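Catechol 1,2-dioxygenase (Acinetobacter sp., PDB 1DMH) catalyses the intradiol ring cleavage of catechol by molecular oxygen to cis,cis-muconate, as a homodimer with one ferric ion per subunit. Local coordinates at residues Asn63-Asn68 with Gly206-Leu211; Leu215-Asn220 with Phe253-Arg258; Pro108-Gly113 with Arg306-Val311. All blocks are in the same frame, centred on the assembly; numbering follows the deposited sequence.

Contacts 1 and 2 follow each other along the chain, with centres 16 Å apart, and they touch where the end of the Gln209 side chain packs on Gly219; helix 207-214 runs from one to the other. Contact 3 closes a longer loop within which contact 2 is nested, their nearest atoms about 7 Å apart. The substrate pocket ties these two together: Phe253 of contact 2 and Pro108 and Leu109 of contact 3 all touch 4-methylcatechol, and the side chain of Pro108 is about 6 Å from the iron(III). Contact 1 is set farther back, with the Thr208 side chain about 8 Å from the ligand. All three contacts also reach the second subunit.

Contact 1 (Asn63-Asn68 with Gly206-Leu211); sequences NQLGAN and GPTQQL
Pro207 wedges against Gln64, Leu65 and Asn68 in a helix-to-helix contact: the end of helix 52-67, one of the five N-terminal helices of the zipper domain, meets the first turn of helix 207-214 from the catalytic part of the chain. The short axes approach to 10.2 Å with their N-to-C directions 139° apart, and the nearest CA atoms are those of Leu65 and Pro207, 5.6 Å apart. Pro207 provides 95 of the 207 Å² buried between the segments.

The apolar contacts converge on the pyrrolidine ring. Its CG lies 3.8 Å from Leu65 CA, against the helix backbone itself, and 4.2 Å from Leu65 CD1. Gln64 CG sits 4.1 Å from Pro207 CB; with CG anti to the backbone N (chi1 -176°) and an extended chain beyond it, Gln64 lays its aliphatic part beside the ring. Asn68, the first residue past the helix, closes the other end with its CG 3.8 Å from Pro207 CD.

No hydrogen bond joins the two segments; the polar groups named here have partners outside them. Gly206 is the N-cap, so Pro207 occupies the first helical position, where its missing N-H costs no helical bond. Pro207 O accepts a hydrogen bond from Tyr61 OH, and Thr208 OG1 pairs with Glu70 OE1. Asn63, earlier on the same helix, has its OD1 hydrogen-bonded to Ala71 N of the second subunit, in keeping with the zipper's role at the dimer axis. Leu65 CD1 comes 4.3 Å from Thr208 OG1.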
loop_
_atom_site.group_PDB
_atom_site.type_symbol
_atom_site.label_atom_id
_atom_site.label_comp_id
_atom_site.label_asym_id
_atom_site.label_seq_id
_atom_site.Cartn_x
_atom_site.Cartn_y
_atom_site.Cartn_z
ATOM N N ASN A 63 1.175 -4.039 -3.069
ATOM C CA ASN A 63 0.287 -5.190 -2.901
ATOM C C ASN A 63 0.879 -6.149 -1.858
ATOM O O ASN A 63 0.194 -6.666 -0.981
ATOM C CB ASN A 63 0.092 -5.965 -4.213
ATOM C CG ASN A 63 -1.008 -5.391 -5.070
ATOM O OD1 ASN A 63 -2.039 -4.923 -4.568
ATOM N ND2 ASN A 63 -0.822 -5.460 -6.373
ATOM N N GLN A 64 2.178 -6.377 -1.972
ATOM C CA GLN A 64 2.869 -7.285 -1.070
ATOM C C GLN A 64 2.839 -6.795 0.378
ATOM O O GLN A 64 2.718 -7.586 1.318
ATOM C CB GLN A 64 4.290 -7.444 -1.572
ATOM C CG GLN A 64 5.097 -8.407 -0.804
ATOM C CD GLN A 64 6.452 -8.641 -1.468
ATOM O OE1 GLN A 64 7.171 -7.680 -1.808
ATOM N NE2 GLN A 64 6.815 -9.926 -1.659
ATOM N N LEU A 65 2.933 -5.480 0.555
ATOM C CA LEU A 65 2.911 -4.879 1.890
ATOM C C LEU A 65 1.564 -5.165 2.559
ATOM O O LEU A 65 1.513 -5.621 3.707
ATOM C CB LEU A 65 3.101 -3.364 1.802
ATOM C CG LEU A 65 3.145 -2.605 3.141
ATOM C CD1 LEU A 65 4.362 -3.019 3.975
ATOM C CD2 LEU A 65 3.181 -1.101 2.836
ATOM N N GLY A 66 0.488 -4.898 1.822
ATOM C CA GLY A 66 -0.845 -5.120 2.353
ATOM C C GLY A 66 -1.208 -6.588 2.473
ATOM O O GLY A 66 -1.909 -6.988 3.396
ATOM N N ALA A 67 -0.743 -7.393 1.529
ATOM C CA ALA A 67 -1.015 -8.818 1.568
ATOM C C ALA A 67 -0.428 -9.423 2.846
ATOM O O ALA A 67 -0.980 -10.375 3.396
ATOM C CB ALA A 67 -0.419 -9.491 0.345
ATOM N N ASN A 68 0.677 -8.869 3.330
ATOM C CA ASN A 68 1.306 -9.370 4.548
ATOM C C ASN A 68 0.895 -8.580 5.783
ATOM O O ASN A 68 1.479 -8.753 6.856
ATOM C CB ASN A 68 2.835 -9.327 4.440
ATOM C CG ASN A 68 3.372 -10.368 3.508
ATOM O OD1 ASN A 68 3.266 -10.261 2.285
ATOM N ND2 ASN A 68 3.937 -11.399 4.076
ATOM N N GLY A 206 9.734 -10.645 5.061
ATOM C CA GLY A 206 8.584 -9.783 4.849
ATOM C C GLY A 206 8.918 -8.517 4.082
ATOM O O GLY A 206 10.094 -8.164 3.949
ATOM N N PRO A 207 7.909 -7.830 3.520
ATOM C CA PRO A 207 8.157 -6.592 2.768
ATOM C C PRO A 207 8.849 -5.441 3.554
ATOM O O PRO A 207 9.602 -4.654 2.979
ATOM C CB PRO A 207 6.749 -6.219 2.266
ATOM C CG PRO A 207 5.822 -6.860 3.315
ATOM C CD PRO A 207 6.481 -8.197 3.447
ATOM N N THR A 208 8.596 -5.337 4.852
ATOM C CA THR A 208 9.211 -4.251 5.608
ATOM C C THR A 208 10.728 -4.457 5.624
ATOM O O THR A 208 11.499 -3.543 5.318
ATOM C CB THR A 208 8.652 -4.163 7.070
ATOM O OG1 THR A 208 7.240 -3.917 7.029
ATOM C CG2 THR A 208 9.313 -3.022 7.833
ATOM N N GLN A 209 11.159 -5.666 5.961
ATOM C CA GLN A 209 12.581 -5.919 5.998
ATOM C C GLN A 209 13.190 -5.807 4.610
ATOM O O GLN A 209 14.325 -5.327 4.457
ATOM C CB GLN A 209 12.862 -7.291 6.586
ATOM C CG GLN A 209 14.346 -7.515 6.829
ATOM C CD GLN A 209 14.922 -6.474 7.760
ATOM O OE1 GLN A 209 15.786 -5.687 7.369
ATOM N NE2 GLN A 209 14.442 -6.452 8.992
ATOM N N GLN A 210 12.464 -6.268 3.595
ATOM C CA GLN A 210 12.962 -6.150 2.231
ATOM C C GLN A 210 13.251 -4.688 1.882
ATOM O O GLN A 210 14.298 -4.389 1.310
ATOM C CB GLN A 210 11.955 -6.708 1.231
ATOM C CG GLN A 210 11.670 -8.183 1.446
ATOM C CD GLN A 210 12.911 -9.055 1.265
ATOM O OE1 GLN A 210 12.949 -10.217 1.714
ATOM N NE2 GLN A 210 13.932 -8.504 0.585
ATOM N N LEU A 211 12.339 -3.776 2.214
ATOM C CA LEU A 211 12.579 -2.377 1.910
ATOM C C LEU A 211 13.757 -1.849 2.758
ATOM O O LEU A 211 14.660 -1.179 2.229
ATOM C CB LEU A 211 11.337 -1.532 2.193
ATOM C CG LEU A 211 11.140 -0.341 1.249
ATOM C CD1 LEU A 211 10.082 0.581 1.817
ATOM C CD2 LEU A 211 12.416 0.401 1.029
#

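Contact 2 (Leu215-Asn220 with Phe253-Arg258); sequences LGRHGN and FAYATR
Two loops meet through one backbone hydrogen bond, Phe253 N to Asn220 O, 2.9 Å long and nearly straight (163° at the hydrogen), beside the closest CA pair, Gly219 and Phe253 at 5.4 Å. The loop 215-220 leaves helix 207-214 through a Schellman motif at Gly216 and leads into strand 220-230. Within it, His218 ND1 accepts a hydrogen bond from Asn220 N (2.9 Å) in the ring plane.

Phe253 leans on backbone, its CG 3.9 Å from Gly219 CA and its CB 3.4 Å from His218 O, while Asn220 O lies at the ring edge. The same side chain touches 4-methylcatechol, so this contact forms part of the substrate pocket wall.

A turn at chi3 (50°) helps to place the Arg217 guanidinium against Tyr255 OH and beside Phe253 O. The hydroxyl sits over the centre of one guanidinium face, 3.0 Å from Tyr255 OH to Arg217 CZ; the N-H bonds lie in the plane and do not point at it, so this is a contact over the face and not a hydrogen bond. The two flat groups are inclined by 45°. Phe253 O lies near the guanidinium plane, 3.0 Å from Arg217 NH2. Tyr255 meets Phe14 of the second subunit edge-to-face. Arg217 NH1 is hydrogen-bonded to Gly77 O and to Ala18 O of the second subunit, and these carbonyls, with Phe253 O nearby, would probably stabilise the arginine's charge at the dimer interface.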
loop_
_atom_site.group_PDB
_atom_site.type_symbol
_atom_site.label_atom_id
_atom_site.label_comp_id
_atom_site.label_asym_id
_atom_site.label_seq_id
_atom_site.Cartn_x
_atom_site.Cartn_y
_atom_site.Cartn_z
ATOM N N LEU A 215 17.673 0.185 2.000
ATOM C CA LEU A 215 18.132 1.440 2.627
ATOM C C LEU A 215 19.379 1.197 3.502
ATOM O O LEU A 215 19.868 2.107 4.163
ATOM C CB LEU A 215 17.022 2.009 3.520
ATOM C CG LEU A 215 15.657 2.174 2.827
ATOM C CD1 LEU A 215 14.635 2.746 3.825
ATOM C CD2 LEU A 215 15.809 3.099 1.605
ATOM N N GLY A 216 19.863 -0.041 3.511
ATOM C CA GLY A 216 21.029 -0.399 4.310
ATOM C C GLY A 216 20.737 -0.368 5.804
ATOM O O GLY A 216 21.633 -0.150 6.616
ATOM N N ARG A 217 19.476 -0.606 6.166
ATOM C CA ARG A 217 19.050 -0.570 7.560
ATOM C C ARG A 217 18.598 -1.919 8.105
ATOM O O ARG A 217 18.184 -2.810 7.345
ATOM C CB ARG A 217 17.914 0.442 7.707
ATOM C CG ARG A 217 18.308 1.880 7.448
ATOM C CD ARG A 217 17.070 2.768 7.577
ATOM N NE ARG A 217 16.383 2.469 8.829
ATOM C CZ ARG A 217 15.112 2.741 9.076
ATOM N NH1 ARG A 217 14.371 3.333 8.155
ATOM N NH2 ARG A 217 14.563 2.349 10.216
ATOM N N HIS A 218 18.681 -2.078 9.425
ATOM C CA HIS A 218 18.246 -3.319 10.059
ATOM C C HIS A 218 16.800 -3.143 10.507
ATOM O O HIS A 218 16.296 -2.014 10.545
ATOM C CB HIS A 218 19.134 -3.649 11.271
ATOM C CG HIS A 218 19.015 -2.674 12.395
ATOM N ND1 HIS A 218 17.922 -2.639 13.239
ATOM C CD2 HIS A 218 19.840 -1.683 12.807
ATOM C CE1 HIS A 218 18.084 -1.673 14.128
ATOM N NE2 HIS A 218 19.239 -1.076 13.886
ATOM N N GLY A 219 16.138 -4.244 10.857
ATOM C CA GLY A 219 14.761 -4.156 11.296
ATOM C C GLY A 219 14.563 -4.588 12.730
ATOM O O GLY A 219 13.567 -5.223 13.042
ATOM N N ASN A 220 15.491 -4.215 13.609
ATOM C CA ASN A 220 15.429 -4.599 15.019
ATOM C C ASN A 220 14.993 -3.549 16.022
ATOM O O ASN A 220 15.260 -2.359 15.860
ATOM C CB ASN A 220 16.791 -5.097 15.461
ATOM C CG ASN A 220 17.281 -6.232 14.609
ATOM O OD1 ASN A 220 16.638 -7.283 14.516
ATOM N ND2 ASN A 220 18.420 -6.028 13.960
ATOM N N PHE A 253 14.890 0.444 15.072
ATOM C CA PHE A 253 14.468 0.707 13.701
ATOM C C PHE A 253 13.171 1.548 13.667
ATOM O O PHE A 253 12.844 2.157 12.646
ATOM C CB PHE A 253 14.267 -0.609 12.908
ATOM C CG PHE A 253 12.836 -1.124 12.879
ATOM C CD1 PHE A 253 12.322 -1.900 13.916
ATOM C CD2 PHE A 253 12.001 -0.826 11.793
ATOM C CE1 PHE A 253 10.975 -2.378 13.859
ATOM C CE2 PHE A 253 10.674 -1.294 11.736
ATOM C CZ PHE A 253 10.164 -2.072 12.774
ATOM N N ALA A 254 12.449 1.576 14.790
ATOM C CA ALA A 254 11.205 2.345 14.886
ATOM C C ALA A 254 11.414 3.692 15.575
ATOM O O ALA A 254 10.444 4.409 15.840
ATOM C CB ALA A 254 10.142 1.539 15.631
ATOM N N TYR A 255 12.666 4.019 15.892
ATOM C CA TYR A 255 13.014 5.314 16.506
ATOM C C TYR A 255 12.142 5.724 17.707
ATOM O O TYR A 255 11.798 6.897 17.879
ATOM C CB TYR A 255 12.916 6.405 15.443
ATOM C CG TYR A 255 13.657 6.068 14.185
ATOM C CD1 TYR A 255 15.043 6.165 14.140
ATOM C CD2 TYR A 255 12.978 5.645 13.027
ATOM C CE1 TYR A 255 15.753 5.856 12.975
ATOM C CE2 TYR A 255 13.681 5.332 11.850
ATOM C CZ TYR A 255 15.071 5.446 11.846
ATOM O OH TYR A 255 15.804 5.161 10.726
ATOM N N ALA A 256 11.815 4.768 18.561
ATOM C CA ALA A 256 10.949 5.073 19.682
ATOM C C ALA A 256 11.642 5.319 21.006
ATOM O O ALA A 256 11.024 5.816 21.937
ATOM C CB ALA A 256 9.938 3.955 19.846
ATOM N N THR A 257 12.911 4.973 21.121
ATOM C CA THR A 257 13.573 5.169 22.400
ATOM C C THR A 257 13.812 6.644 22.728
ATOM O O THR A 257 14.117 7.459 21.851
ATOM C CB THR A 257 14.868 4.327 22.459
ATOM O OG1 THR A 257 15.703 4.673 21.364
ATOM C CG2 THR A 257 14.538 2.852 22.302
ATOM N N ARG A 258 13.624 6.982 24.004
ATOM C CA ARG A 258 13.789 8.339 24.512
ATOM C C ARG A 258 14.469 8.356 25.847
ATOM O O ARG A 258 14.326 7.421 26.630
ATOM C CB ARG A 258 12.455 9.006 24.762
ATOM C CG ARG A 258 11.607 9.176 23.574
ATOM C CD ARG A 258 10.739 10.315 23.901
ATOM N NE ARG A 258 10.031 10.774 22.732
ATOM C CZ ARG A 258 9.426 11.950 22.666
ATOM N NH1 ARG A 258 9.456 12.767 23.713
ATOM N NH2 ARG A 258 8.793 12.297 21.551
#

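Contact 3 (Pro108-Gly113 with Arg306-Val311). With MCT (4-methylcatechol), chain D.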
loop_
_atom_site.group_PDB
_atom_site.type_symbol
_atom_site.label_atom_id
_atom_site.label_comp_id
_atom_site.label_asym_id
_atom_site.label_seq_id
_atom_site.Cartn_x
_atom_site.Cartn_y
_atom_site.Cartn_z
ATOM N N PRO A 108 2.121 -1.398 16.463
ATOM C CA PRO A 108 0.889 -2.017 15.958
ATOM C C PRO A 108 0.350 -3.279 16.660
ATOM O O PRO A 108 -0.578 -3.916 16.151
ATOM C CB PRO A 108 1.270 -2.293 14.509
ATOM C CG PRO A 108 2.704 -2.861 14.717
ATOM C CD PRO A 108 3.313 -1.925 15.752
ATOM N N LEU A 109 0.885 -3.607 17.832
ATOM C CA LEU A 109 0.517 -4.855 18.499
ATOM C C LEU A 109 -0.339 -4.818 19.745
ATOM O O LEU A 109 -0.379 -5.805 20.486
ATOM C CB LEU A 109 1.801 -5.644 18.792
ATOM C CG LEU A 109 2.698 -5.680 17.551
ATOM C CD1 LEU A 109 4.100 -6.161 17.883
ATOM C CD2 LEU A 109 2.041 -6.539 16.519
ATOM N N TYR A 110 -1.020 -3.700 19.995
ATOM C CA TYR A 110 -1.923 -3.619 21.135
ATOM C C TYR A 110 -3.140 -4.499 20.827
ATOM O O TYR A 110 -3.551 -4.624 19.671
ATOM C CB TYR A 110 -2.414 -2.190 21.336
ATOM C CG TYR A 110 -3.466 -2.074 22.420
ATOM C CD1 TYR A 110 -3.131 -2.233 23.770
ATOM C CD2 TYR A 110 -4.808 -1.813 22.091
ATOM C CE1 TYR A 110 -4.094 -2.128 24.760
ATOM C CE2 TYR A 110 -5.795 -1.703 23.084
ATOM C CZ TYR A 110 -5.428 -1.857 24.407
ATOM O OH TYR A 110 -6.381 -1.710 25.386
ATOM N N VAL A 111 -3.695 -5.126 21.854
ATOM C CA VAL A 111 -4.896 -5.964 21.691
ATOM C C VAL A 111 -5.836 -5.553 22.817
ATOM O O VAL A 111 -5.434 -5.526 23.989
ATOM C CB VAL A 111 -4.622 -7.484 21.836
ATOM C CG1 VAL A 111 -5.948 -8.232 21.703
ATOM C CG2 VAL A 111 -3.620 -7.972 20.777
ATOM N N ALA A 112 -7.076 -5.222 22.467
ATOM C CA ALA A 112 -8.037 -4.795 23.475
ATOM C C ALA A 112 -8.720 -5.976 24.174
ATOM O O ALA A 112 -8.905 -7.033 23.560
ATOM C CB ALA A 112 -9.076 -3.887 22.833
ATOM N N GLY A 113 -9.054 -5.791 25.458
ATOM C CA GLY A 113 -9.752 -6.816 26.226
ATOM C C GLY A 113 -8.970 -7.721 27.174
ATOM O O GLY A 113 -9.442 -8.806 27.531
ATOM N N ARG A 306 -7.311 4.519 16.494
ATOM C CA ARG A 306 -6.804 3.815 15.333
ATOM C C ARG A 306 -7.260 2.375 15.451
ATOM O O ARG A 306 -7.541 1.893 16.543
ATOM C CB ARG A 306 -5.266 3.869 15.285
ATOM C CG ARG A 306 -4.602 3.243 16.475
ATOM C CD ARG A 306 -3.088 3.438 16.449
ATOM N NE ARG A 306 -2.383 2.462 15.625
ATOM C CZ ARG A 306 -1.057 2.373 15.585
ATOM N NH1 ARG A 306 -0.319 3.213 16.313
ATOM N NH2 ARG A 306 -0.462 1.462 14.822
ATOM N N PRO A 307 -7.359 1.673 14.315
ATOM C CA PRO A 307 -7.778 0.276 14.307
ATOM C C PRO A 307 -6.857 -0.569 15.220
ATOM O O PRO A 307 -5.635 -0.567 15.065
ATOM C CB PRO A 307 -7.639 -0.095 12.824
ATOM C CG PRO A 307 -7.937 1.213 12.136
ATOM C CD PRO A 307 -7.069 2.130 12.945
ATOM N N ARG A 308 -7.444 -1.273 16.181
ATOM C CA ARG A 308 -6.673 -2.115 17.098
ATOM C C ARG A 308 -7.401 -3.448 17.225
ATOM O O ARG A 308 -8.624 -3.473 17.266
ATOM C CB ARG A 308 -6.575 -1.440 18.475
ATOM C CG ARG A 308 -5.854 -0.086 18.454
ATOM C CD ARG A 308 -5.997 0.637 19.784
ATOM N NE ARG A 308 -5.137 1.804 19.881
ATOM C CZ ARG A 308 -5.560 3.062 19.890
ATOM N NH1 ARG A 308 -6.858 3.344 19.805
ATOM N NH2 ARG A 308 -4.683 4.046 20.032
ATOM N N LEU A 309 -6.658 -4.550 17.274
ATOM C CA LEU A 309 -7.279 -5.858 17.406
ATOM C C LEU A 309 -8.003 -5.935 18.769
ATOM O O LEU A 309 -7.500 -5.464 19.801
ATOM C CB LEU A 309 -6.206 -6.948 17.292
ATOM C CG LEU A 309 -6.527 -8.430 17.016
ATOM C CD1 LEU A 309 -5.253 -9.280 17.080
ATOM C CD2 LEU A 309 -7.492 -8.948 18.033
ATOM N N ALA A 310 -9.210 -6.491 18.769
ATOM C CA ALA A 310 -9.952 -6.665 20.020
ATOM C C ALA A 310 -10.320 -8.146 20.117
ATOM O O ALA A 310 -10.565 -8.810 19.113
ATOM C CB ALA A 310 -11.201 -5.796 20.044
ATOM N N VAL A 311 -10.321 -8.675 21.329
ATOM C CA VAL A 311 -10.638 -10.080 21.537
ATOM C C VAL A 311 -11.508 -10.175 22.791
ATOM O O VAL A 311 -11.601 -9.163 23.525
ATOM C CB VAL A 311 -9.332 -10.903 21.735
ATOM C CG1 VAL A 311 -9.658 -12.350 22.067
ATOM C CG2 VAL A 311 -8.482 -10.833 20.484
ATOM O OXT VAL A 311 -12.081 -11.261 23.028
HETATM C C1 MCT D . 6.960 -2.184 16.202
HETATM C C2 MCT D . 6.574 -1.693 17.461
HETATM C C3 MCT D . 6.590 -2.580 18.558
HETATM O O3 MCT D . 6.218 -2.115 19.793
HETATM C C4 MCT D . 6.971 -3.904 18.421
HETATM O O4 MCT D . 6.972 -4.722 19.524
HETATM C C5 MCT D . 7.351 -4.406 17.205
HETATM C C6 MCT D . 7.345 -3.491 16.034
HETATM C C MCT D . 6.948 -1.235 14.989
HETATM O O HOH W 1 -2.970 -1.526 16.271
HETATM O O HOH W 2 -3.917 -4.241 17.056
#
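Ala112 pairs with both neighbours of Ala310, the signature of a parallel bridge. Its N donates to Leu309 O at 2.7 Å, in the carbonyl plane and nearly straight (168°), and its O accepts a hydrogen bond from Val311 N at 3.1 Å. The methyls Ala112 CB and Ala310 CB meet at 4.0 Å on one face; on the other, Val111 CG1 packs against Leu309 CD2 and lies 3.8 Å from Val311 CG2.

Before the bridge the chains part, and water enters. One molecule takes the N-H of Leu309 (2.8 Å from water to Leu309 N) and sits 2.7 Å from Tyr110 O. A second water is hydrogen-bonded to Pro307 O, with a weak, long contact to Pro108 O. Nearby, Tyr110 CD2 meets Arg308 CD at 3.6 Å as the side chains cross, with ring and guanidinium planes perpendicular. Arg306 CG covers one face of that guanidinium, whose NH2 forms a salt bridge with Glu106.

Pro108 and Leu109 face the pocket: Pro108 CD is 3.7 Å from C1 of 4-methylcatechol, and Leu109 CD1 lies near its O4. The C-terminal tail thus packs on the segment carrying two pocket residues.

The two-stranded sheet lies beside the large mixed one: Tyr110 OH is hydrogen-bonded to Glu154 OE1, its ring meets Trp156 (strand 152-157) and Phe228 (strand 220-230) edge-to-face, and Arg306 makes a cation-pi contact with Trp56 on helix 52-67 of the second subunit.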